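Local atomic coordinates of hypothetical protein (Sus scrofa, PDB entry 3WOC), a protein that is a prostate-derived, heparin-binding glycoprotein of boar sperm with a jacalin-like beta-prism fold, whose precise role is not established but may relate to sperm capacitation. Residues S39-Y44 with S49-I54. Sequence-based numbering, arbitrary orientation.
Sequences SIQVRY and SEKYGI
Ile40 and Tyr52 form a hydrogen-bonded pair of an antiparallel beta hairpin. Tyr52 N donates to Ile40 O at 3.0 Å, nearly in line with the carbonyl. Ile40 N returns a 3.0 Å bond to Tyr52 O, but from well above that carbonyl plane. The same Tyr52 O takes a CA-H contact from Ser39 CA at 3.1 Å.

Beyond this pair strand 47-53 is interrupted, and Ser49 carries the pairing in a different way. Its backbone N binds Val42 O at 2.8 Å. Its hydroxyl replaces a main-chain acceptor: Val42 N reaches Ser49 OG at 3.0 Å, almost straight at 171°. OG sits between the backbone N and the carbonyl carbon of its own residue (chi1 68°), which turns it back onto strand 37-44. It also lies against Val42 CG1. Ser49 O is gripped by the side chain of Gln41, whose NE2 donates at 2.6 Å. The Gln41 chain is extended beyond CG and carries its amide to this carbonyl. Gln41 OE1 has a weak hydrogen bond with Arg28 NH1.

Ser39 and Gly53 form the next, non-hydrogen-bonded pair, with CA atoms only 3.9 Å apart. Gly53 brings no CB into this close approach, and its positive phi (146°) belongs to a region of backbone angles open mainly to glycine. Ser39 OG is buried beside Lys51 CD and has no polar partner in the model.

Tyr44 OH is hydrogen-bonded to Thr16 OG1, and Tyr52 OH to Gly1 N. Strand 47-53 is an outer strand of one of the antiparallel sheets of the beta-prism. Strand 37-44 lies between it and strand 24-31, while Ile40, Val42 and Tyr52 pack against strand 12-17 of another sheet.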
ATOM      1  N   SER A  39       0.801   5.106   7.334  1.00 30.96           N
ATOM      2  CA  SER A  39      -0.018   3.901   7.359  1.00 31.44           C
ATOM      3  C   SER A  39      -0.801   3.761   6.058  1.00 31.88           C
ATOM      4  O   SER A  39      -0.977   4.741   5.327  1.00 31.85           O
ATOM      5  CB  SER A  39      -0.981   3.928   8.548  1.00 31.28           C
ATOM      6  OG  SER A  39      -1.821   5.065   8.504  1.00 31.89           O
ATOM      7  N   ILE A  40      -1.248   2.543   5.754  1.00 32.42           N
ATOM      8  CA  ILE A  40      -2.194   2.348   4.654  1.00 32.94           C
ATOM      9  C   ILE A  40      -3.459   1.615   5.081  1.00 33.26           C
ATOM     10  O   ILE A  40      -3.520   1.001   6.149  1.00 33.43           O
ATOM     11  CB  ILE A  40      -1.581   1.672   3.375  1.00 32.93           C
ATOM     12  CG1 ILE A  40      -1.398   0.154   3.556  1.00 33.40           C
ATOM     13  CG2 ILE A  40      -0.324   2.419   2.885  1.00 33.15           C
ATOM     14  CD1 ILE A  40      -0.011  -0.286   3.952  1.00 33.86           C
ATOM     15  N   GLN A  41      -4.471   1.706   4.227  1.00 33.60           N
ATOM     16  CA  GLN A  41      -5.725   1.010   4.415  1.00 33.90           C
ATOM     17  C   GLN A  41      -6.243   0.639   3.031  1.00 34.11           C
ATOM     18  O   GLN A  41      -6.173   1.437   2.094  1.00 34.03           O
ATOM     19  CB  GLN A  41      -6.718   1.902   5.160  1.00 33.88           C
ATOM     20  CG  GLN A  41      -7.720   1.145   6.011  1.00 33.95           C
ATOM     21  CD  GLN A  41      -8.482   2.039   6.985  1.00 33.92           C
ATOM     22  OE1 GLN A  41      -8.179   3.224   7.137  1.00 34.34           O
ATOM     23  NE2 GLN A  41      -9.476   1.466   7.649  1.00 33.27           N
ATOM     24  N   VAL A  42      -6.736  -0.585   2.902  1.00 34.47           N
ATOM     25  CA  VAL A  42      -7.219  -1.090   1.624  1.00 34.83           C
ATOM     26  C   VAL A  42      -8.696  -1.476   1.740  1.00 35.09           C
ATOM     27  O   VAL A  42      -9.102  -2.101   2.716  1.00 35.05           O
ATOM     28  CB  VAL A  42      -6.324  -2.266   1.109  1.00 34.79           C
ATOM     29  CG1 VAL A  42      -6.024  -3.259   2.214  1.00 35.39           C
ATOM     30  CG2 VAL A  42      -6.934  -2.965  -0.099  1.00 34.63           C
ATOM     31  N   ARG A  43      -9.497  -1.073   0.757  1.00 35.64           N
ATOM     32  CA  ARG A  43     -10.920  -1.420   0.750  1.00 36.07           C
ATOM     33  C   ARG A  43     -11.205  -2.619  -0.143  1.00 36.47           C
ATOM     34  O   ARG A  43     -10.899  -2.603  -1.336  1.00 36.54           O
ATOM     35  CB  ARG A  43     -11.781  -0.230   0.327  1.00 36.08           C
ATOM     36  CG  ARG A  43     -13.269  -0.408   0.626  1.00 35.65           C
ATOM     37  CD  ARG A  43     -14.078   0.782   0.152  1.00 34.95           C
ATOM     38  NE  ARG A  43     -13.962   0.977  -1.292  1.00 35.01           N
ATOM     39  CZ  ARG A  43     -14.695   1.830  -2.003  1.00 34.90           C
ATOM     40  NH1 ARG A  43     -15.617   2.580  -1.410  1.00 34.09           N
ATOM     41  NH2 ARG A  43     -14.508   1.926  -3.315  1.00 34.82           N
ATOM     42  N   TYR A  44     -11.785  -3.656   0.457  1.00 37.00           N
ATOM     43  CA  TYR A  44     -12.209  -4.852  -0.263  1.00 37.52           C
ATOM     44  C   TYR A  44     -13.731  -4.837  -0.353  1.00 37.91           C
ATOM     45  O   TYR A  44     -14.423  -4.914   0.667  1.00 38.02           O
ATOM     46  CB  TYR A  44     -11.738  -6.121   0.455  1.00 37.45           C
ATOM     47  CG  TYR A  44     -10.243  -6.220   0.674  1.00 37.24           C
ATOM     48  CD1 TYR A  44      -9.390  -6.619  -0.355  1.00 37.29           C
ATOM     49  CD2 TYR A  44      -9.684  -5.935   1.918  1.00 37.10           C
ATOM     50  CE1 TYR A  44      -8.017  -6.719  -0.155  1.00 37.00           C
ATOM     51  CE2 TYR A  44      -8.314  -6.034   2.131  1.00 37.35           C
ATOM     52  CZ  TYR A  44      -7.484  -6.427   1.090  1.00 37.44           C
ATOM     53  OH  TYR A  44      -6.124  -6.525   1.297  1.00 37.57           O
ATOM     54  N   SER A  49     -10.129  -2.095   5.273  1.00 39.33           N
ATOM     55  CA  SER A  49      -9.356  -2.972   6.149  1.00 39.22           C
ATOM     56  C   SER A  49      -8.981  -2.290   7.467  1.00 39.15           C
ATOM     57  O   SER A  49      -9.316  -1.129   7.701  1.00 39.04           O
ATOM     58  CB  SER A  49      -8.087  -3.448   5.433  1.00 39.17           C
ATOM     59  OG  SER A  49      -7.179  -2.376   5.231  1.00 39.14           O
ATOM     60  N   GLU A  50      -8.292  -3.038   8.325  1.00 39.03           N
ATOM     61  CA  GLU A  50      -7.619  -2.494   9.496  1.00 38.94           C
ATOM     62  C   GLU A  50      -6.542  -1.494   9.053  1.00 38.77           C
ATOM     63  O   GLU A  50      -5.974  -1.620   7.963  1.00 38.64           O
ATOM     64  CB  GLU A  50      -6.984  -3.642  10.284  1.00 38.99           C
ATOM     65  CG  GLU A  50      -6.283  -3.255  11.582  1.00 39.23           C
ATOM     66  CD  GLU A  50      -5.427  -4.381  12.143  1.00 39.34           C
ATOM     67  OE1 GLU A  50      -4.422  -4.078  12.827  1.00 39.74           O
ATOM     68  OE2 GLU A  50      -5.752  -5.566  11.898  1.00 39.57           O
ATOM     69  N   LYS A  51      -6.282  -0.495   9.895  1.00 38.61           N
ATOM     70  CA  LYS A  51      -5.214   0.472   9.654  1.00 38.35           C
ATOM     71  C   LYS A  51      -3.865  -0.196   9.873  1.00 37.98           C
ATOM     72  O   LYS A  51      -3.621  -0.790  10.927  1.00 38.10           O
ATOM     73  CB  LYS A  51      -5.351   1.664  10.601  1.00 38.46           C
ATOM     74  CG  LYS A  51      -4.359   2.797  10.346  1.00 38.96           C
ATOM     75  CD  LYS A  51      -5.009   3.974   9.631  1.00 39.44           C
ATOM     76  CE  LYS A  51      -5.889   4.790  10.577  1.00 39.47           C
ATOM     77  NZ  LYS A  51      -5.128   5.341  11.733  1.00 39.48           N
ATOM     78  N   TYR A  52      -2.991  -0.097   8.877  1.00 37.44           N
ATOM     79  CA  TYR A  52      -1.671  -0.707   8.972  1.00 36.96           C
ATOM     80  C   TYR A  52      -0.543   0.313   8.948  1.00 36.59           C
ATOM     81  O   TYR A  52      -0.150   0.801   7.890  1.00 36.45           O
ATOM     82  CB  TYR A  52      -1.486  -1.781   7.894  1.00 36.91           C
ATOM     83  CG  TYR A  52      -2.411  -2.966   8.078  1.00 36.68           C
ATOM     84  CD1 TYR A  52      -2.350  -3.745   9.231  1.00 36.08           C
ATOM     85  CD2 TYR A  52      -3.351  -3.300   7.104  1.00 36.30           C
ATOM     86  CE1 TYR A  52      -3.193  -4.827   9.407  1.00 36.44           C
ATOM     87  CE2 TYR A  52      -4.204  -4.381   7.276  1.00 36.22           C
ATOM     88  CZ  TYR A  52      -4.116  -5.141   8.429  1.00 36.63           C
ATOM     89  OH  TYR A  52      -4.952  -6.216   8.614  1.00 36.96           O
ATOM     90  N   GLY A  53      -0.034   0.624  10.136  1.00 36.37           N
ATOM     91  CA  GLY A  53       1.097   1.527  10.300  1.00 36.12           C
ATOM     92  C   GLY A  53       0.976   2.340  11.569  1.00 36.04           C
ATOM     93  O   GLY A  53       0.353   1.905  12.539  1.00 35.78           O
ATOM     94  N   ILE A  54       1.573   3.530  11.552  1.00 36.12           N
ATOM     95  CA  ILE A  54       1.573   4.431  12.703  1.00 36.22           C
ATOM     96  C   ILE A  54       0.449   5.464  12.574  1.00 36.40           C
ATOM     97  O   ILE A  54       0.328   6.112  11.532  1.00 36.36           O
ATOM     98  CB  ILE A  54       2.963   5.124  12.893  1.00 36.20           C
ATOM     99  CG1 ILE A  54       3.985   4.140  13.467  1.00 36.12           C
ATOM    100  CG2 ILE A  54       2.879   6.343  13.816  1.00 35.77           C
ATOM    101  CD1 ILE A  54       4.707   3.331  12.429  1.00 36.24           C
TER